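Local coordinates for protein replicative DNA helicase DnaB, 1st part (Mycobacterium tuberculosis, PDB 2R5U) that probably unwinds double-stranded DNA ahead of the replisome as a hexameric, ATP-driven 5'-3' helicase, of which this is the N-terminal domain, at residues Ala64-Arg78 / Val87-Ile100. Residues are numbered along the deposited sequence; the frame is centred on the assembly and turned at random.
Sequences AHQNVYDAILDLYGR and VAAELDRRGLLRRI
A salt-bridge network of R78, D74, E90, R93 and R94 bridges two helices of the globular part of the DnaB N-terminal domain. The carboxylate of E90 is shared by three arginines: OE1 forms a salt bridge with R78 NH2 at 2.6 Å and accepts, from above the carboxylate plane, a hydrogen bond from R93 NH2 at 3.2 Å, while OE2 pairs with R94 NE at 3.0 Å. With CG anti to the backbone N (chi1 172°), E90 rests this methylene on A71 CB, and a bend at chi2 (67°) turns the carboxylate toward the arginines. The carboxylates of D74 and E90 stack nearly parallel, a like-charge approach that the surrounding arginines probably offset. R94 lays one guanidinium face over A71 CA and reaches D74 OD1 through NH2, a weak, bent bond of 3.1 Å.

Helices 64-77 and 87-93 cross at 109°, their axes 9.1 Å apart, and A71 sits at the crossing, its CB touching L91 CD2. On the buried side V87 CG2 packs between L75 CD1 (3.7 Å) and I72 CG1; L106 of helix 102-111 covers V87 and V68. A Schellman motif with G95 at positive phi ends helix 87-93, and the chain continues toward the N-terminal end of helix 64-77. There L96 lays both methyls over one face of the N67 amide, and I100 sets CG2 on A64 CB (3.6 Å) and CD1 on V68 CG2.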
# COMPACT_ATOMS: atom_id res chain seq x y z
N ALA B 64 -19.21 -14.00 -16.17
CA ALA B 64 -18.91 -14.52 -17.51
C ALA B 64 -19.77 -13.86 -18.60
O ALA B 64 -19.27 -13.55 -19.68
CB ALA B 64 -19.06 -16.04 -17.56
N HIS B 65 -21.05 -13.64 -18.30
CA HIS B 65 -21.97 -13.00 -19.21
C HIS B 65 -21.64 -11.53 -19.45
O HIS B 65 -21.70 -11.08 -20.58
CB HIS B 65 -23.43 -13.17 -18.77
CG HIS B 65 -23.89 -14.59 -18.74
ND1 HIS B 65 -25.09 -14.96 -18.18
CD2 HIS B 65 -23.32 -15.72 -19.20
CE1 HIS B 65 -25.25 -16.27 -18.31
NE2 HIS B 65 -24.18 -16.75 -18.93
N GLN B 66 -21.27 -10.80 -18.39
CA GLN B 66 -20.82 -9.40 -18.57
C GLN B 66 -19.60 -9.33 -19.46
O GLN B 66 -19.49 -8.43 -20.28
CB GLN B 66 -20.51 -8.69 -17.23
CG GLN B 66 -20.39 -7.16 -17.39
CD GLN B 66 -21.71 -6.51 -17.74
OE1 GLN B 66 -21.84 -5.87 -18.81
NE2 GLN B 66 -22.71 -6.69 -16.89
N ASN B 67 -18.67 -10.27 -19.28
CA ASN B 67 -17.43 -10.31 -20.06
C ASN B 67 -17.77 -10.49 -21.55
O ASN B 67 -17.21 -9.80 -22.41
CB ASN B 67 -16.53 -11.48 -19.63
CG ASN B 67 -15.87 -11.28 -18.24
OD1 ASN B 67 -15.71 -10.17 -17.74
ND2 ASN B 67 -15.44 -12.39 -17.65
N VAL B 68 -18.67 -11.42 -21.83
CA VAL B 68 -19.06 -11.70 -23.22
C VAL B 68 -19.71 -10.45 -23.82
O VAL B 68 -19.32 -10.01 -24.91
CB VAL B 68 -20.00 -12.91 -23.34
CG1 VAL B 68 -20.48 -13.08 -24.82
CG2 VAL B 68 -19.27 -14.15 -22.87
N TYR B 69 -20.67 -9.88 -23.09
CA TYR B 69 -21.36 -8.68 -23.52
C TYR B 69 -20.40 -7.53 -23.82
O TYR B 69 -20.52 -6.86 -24.86
CB TYR B 69 -22.39 -8.27 -22.46
CG TYR B 69 -23.21 -7.04 -22.83
CD1 TYR B 69 -24.35 -7.16 -23.61
CD2 TYR B 69 -22.83 -5.77 -22.38
CE1 TYR B 69 -25.10 -6.05 -23.95
CE2 TYR B 69 -23.59 -4.64 -22.70
CZ TYR B 69 -24.71 -4.80 -23.49
OH TYR B 69 -25.48 -3.73 -23.83
N ASP B 70 -19.45 -7.29 -22.90
CA ASP B 70 -18.46 -6.20 -23.05
C ASP B 70 -17.58 -6.41 -24.29
O ASP B 70 -17.28 -5.45 -25.00
CB ASP B 70 -17.57 -6.07 -21.80
CG ASP B 70 -18.35 -5.70 -20.53
OD1 ASP B 70 -19.56 -5.35 -20.60
OD2 ASP B 70 -17.73 -5.79 -19.43
N ALA B 71 -17.19 -7.67 -24.54
CA ALA B 71 -16.42 -8.00 -25.74
C ALA B 71 -17.21 -7.72 -27.04
O ALA B 71 -16.67 -7.13 -27.99
CB ALA B 71 -15.95 -9.46 -25.69
N ILE B 72 -18.48 -8.10 -27.08
CA ILE B 72 -19.36 -7.79 -28.23
C ILE B 72 -19.47 -6.26 -28.44
O ILE B 72 -19.32 -5.75 -29.56
CB ILE B 72 -20.75 -8.42 -28.09
CG1 ILE B 72 -20.67 -9.96 -27.94
CG2 ILE B 72 -21.64 -8.05 -29.27
CD1 ILE B 72 -22.03 -10.61 -27.54
N LEU B 73 -19.75 -5.53 -27.37
CA LEU B 73 -19.86 -4.08 -27.47
C LEU B 73 -18.55 -3.45 -27.92
O LEU B 73 -18.57 -2.48 -28.68
CB LEU B 73 -20.30 -3.47 -26.14
CG LEU B 73 -21.73 -3.67 -25.64
CD1 LEU B 73 -22.10 -2.42 -24.87
CD2 LEU B 73 -22.77 -3.95 -26.74
N ASP B 74 -17.42 -3.98 -27.45
CA ASP B 74 -16.09 -3.51 -27.90
C ASP B 74 -15.95 -3.58 -29.42
O ASP B 74 -15.52 -2.61 -30.06
CB ASP B 74 -14.96 -4.33 -27.28
CG ASP B 74 -14.10 -3.51 -26.36
OD1 ASP B 74 -14.49 -3.33 -25.18
OD2 ASP B 74 -13.03 -3.04 -26.83
N LEU B 75 -16.29 -4.74 -29.98
CA LEU B 75 -16.25 -4.99 -31.41
C LEU B 75 -17.22 -4.10 -32.18
O LEU B 75 -16.85 -3.47 -33.17
CB LEU B 75 -16.52 -6.47 -31.69
CG LEU B 75 -15.36 -7.42 -31.31
CD1 LEU B 75 -15.82 -8.86 -31.35
CD2 LEU B 75 -14.18 -7.21 -32.24
N TYR B 76 -18.47 -4.06 -31.71
CA TYR B 76 -19.52 -3.27 -32.34
C TYR B 76 -19.20 -1.76 -32.37
O TYR B 76 -19.44 -1.10 -33.38
CB TYR B 76 -20.83 -3.57 -31.62
CG TYR B 76 -22.05 -2.79 -32.04
CD1 TYR B 76 -22.85 -3.21 -33.11
CD2 TYR B 76 -22.47 -1.68 -31.30
CE1 TYR B 76 -24.00 -2.50 -33.47
CE2 TYR B 76 -23.61 -0.97 -31.64
CZ TYR B 76 -24.36 -1.38 -32.72
OH TYR B 76 -25.49 -0.66 -33.03
N GLY B 77 -18.65 -1.23 -31.28
CA GLY B 77 -18.23 0.17 -31.20
C GLY B 77 -17.09 0.50 -32.16
O GLY B 77 -16.87 1.66 -32.49
N ARG B 78 -16.40 -0.53 -32.62
CA ARG B 78 -15.32 -0.40 -33.59
C ARG B 78 -15.74 -0.69 -35.02
O ARG B 78 -14.91 -0.65 -35.91
CB ARG B 78 -14.17 -1.32 -33.20
CG ARG B 78 -13.27 -0.73 -32.16
CD ARG B 78 -12.02 -1.57 -32.00
NE ARG B 78 -12.24 -2.68 -31.09
CZ ARG B 78 -11.83 -3.92 -31.31
NH1 ARG B 78 -11.18 -4.22 -32.43
NH2 ARG B 78 -12.07 -4.88 -30.42
N VAL B 87 -15.38 -12.64 -31.39
CA VAL B 87 -15.65 -12.45 -29.96
C VAL B 87 -14.71 -13.29 -29.07
O VAL B 87 -14.21 -12.79 -28.07
CB VAL B 87 -17.15 -12.68 -29.60
CG1 VAL B 87 -17.36 -12.67 -28.05
CG2 VAL B 87 -18.03 -11.62 -30.24
N ALA B 88 -14.49 -14.56 -29.43
CA ALA B 88 -13.52 -15.41 -28.73
C ALA B 88 -12.11 -14.80 -28.74
O ALA B 88 -11.36 -14.92 -27.75
CB ALA B 88 -13.48 -16.84 -29.33
N ALA B 89 -11.76 -14.15 -29.84
CA ALA B 89 -10.47 -13.48 -29.96
C ALA B 89 -10.41 -12.20 -29.13
O ALA B 89 -9.37 -11.90 -28.55
CB ALA B 89 -10.15 -13.20 -31.44
N GLU B 90 -11.50 -11.43 -29.11
CA GLU B 90 -11.58 -10.25 -28.24
C GLU B 90 -11.49 -10.66 -26.76
O GLU B 90 -10.73 -10.04 -26.01
CB GLU B 90 -12.85 -9.42 -28.54
CG GLU B 90 -13.12 -8.27 -27.56
CD GLU B 90 -12.08 -7.16 -27.61
OE1 GLU B 90 -11.63 -6.84 -28.73
OE2 GLU B 90 -11.73 -6.60 -26.54
N LEU B 91 -12.21 -11.71 -26.37
CA LEU B 91 -12.08 -12.28 -25.01
C LEU B 91 -10.67 -12.79 -24.68
O LEU B 91 -10.16 -12.52 -23.59
CB LEU B 91 -13.12 -13.39 -24.77
CG LEU B 91 -14.59 -12.94 -24.68
CD1 LEU B 91 -15.48 -14.15 -24.87
CD2 LEU B 91 -14.92 -12.23 -23.38
N ASP B 92 -10.06 -13.51 -25.62
CA ASP B 92 -8.67 -13.98 -25.48
C ASP B 92 -7.67 -12.82 -25.31
O ASP B 92 -6.75 -12.91 -24.50
CB ASP B 92 -8.30 -14.87 -26.67
CG ASP B 92 -6.95 -15.55 -26.50
OD1 ASP B 92 -6.80 -16.38 -25.57
OD2 ASP B 92 -6.05 -15.25 -27.31
N ARG B 93 -7.84 -11.73 -26.07
CA ARG B 93 -7.00 -10.54 -25.87
C ARG B 93 -7.12 -10.00 -24.45
O ARG B 93 -6.16 -9.48 -23.89
CB ARG B 93 -7.34 -9.44 -26.88
CG ARG B 93 -6.69 -9.63 -28.23
CD ARG B 93 -6.89 -8.41 -29.14
NE ARG B 93 -8.27 -8.26 -29.56
CZ ARG B 93 -8.76 -8.64 -30.74
NH1 ARG B 93 -7.97 -9.17 -31.67
NH2 ARG B 93 -10.05 -8.45 -31.00
N ARG B 94 -8.31 -10.13 -23.86
CA ARG B 94 -8.55 -9.63 -22.52
C ARG B 94 -8.13 -10.63 -21.42
O ARG B 94 -8.25 -10.32 -20.23
CB ARG B 94 -10.02 -9.25 -22.38
CG ARG B 94 -10.38 -7.92 -23.03
CD ARG B 94 -11.72 -8.03 -23.72
NE ARG B 94 -12.50 -6.80 -23.64
CZ ARG B 94 -13.72 -6.73 -23.10
NH1 ARG B 94 -14.32 -7.83 -22.60
NH2 ARG B 94 -14.35 -5.56 -23.06
N GLY B 95 -7.63 -11.80 -21.81
CA GLY B 95 -7.31 -12.88 -20.86
C GLY B 95 -8.52 -13.55 -20.23
O GLY B 95 -8.40 -14.22 -19.20
N LEU B 96 -9.69 -13.39 -20.84
CA LEU B 96 -10.95 -13.87 -20.23
C LEU B 96 -11.58 -15.08 -20.90
O LEU B 96 -12.59 -15.60 -20.41
CB LEU B 96 -11.97 -12.73 -20.15
CG LEU B 96 -11.61 -11.50 -19.30
CD1 LEU B 96 -12.41 -10.31 -19.76
CD2 LEU B 96 -11.82 -11.77 -17.81
N LEU B 97 -11.00 -15.53 -22.01
CA LEU B 97 -11.58 -16.63 -22.79
C LEU B 97 -11.64 -17.94 -21.99
O LEU B 97 -12.66 -18.64 -22.02
CB LEU B 97 -10.86 -16.83 -24.13
CG LEU B 97 -11.50 -17.85 -25.09
CD1 LEU B 97 -12.93 -17.46 -25.46
CD2 LEU B 97 -10.66 -18.05 -26.34
N ARG B 98 -10.56 -18.24 -21.27
CA ARG B 98 -10.49 -19.42 -20.40
C ARG B 98 -11.37 -19.27 -19.17
O ARG B 98 -11.95 -20.25 -18.69
CB ARG B 98 -9.04 -19.69 -19.97
N ARG B 99 -11.51 -18.04 -18.68
CA ARG B 99 -12.40 -17.74 -17.56
C ARG B 99 -13.83 -18.27 -17.78
O ARG B 99 -14.46 -18.77 -16.85
CB ARG B 99 -12.43 -16.23 -17.29
CG ARG B 99 -12.80 -15.81 -15.87
CD ARG B 99 -11.55 -15.50 -15.04
NE ARG B 99 -11.07 -14.13 -15.23
CZ ARG B 99 -9.79 -13.77 -15.28
NH1 ARG B 99 -8.82 -14.68 -15.17
NH2 ARG B 99 -9.46 -12.49 -15.46
N ILE B 100 -14.32 -18.17 -19.02
CA ILE B 100 -15.71 -18.49 -19.36
C ILE B 100 -15.91 -19.88 -20.01
O ILE B 100 -17.05 -20.33 -20.16
CB ILE B 100 -16.33 -17.39 -20.27
CG1 ILE B 100 -15.74 -17.45 -21.69
CG2 ILE B 100 -16.12 -15.99 -19.66
CD1 ILE B 100 -16.62 -16.80 -22.74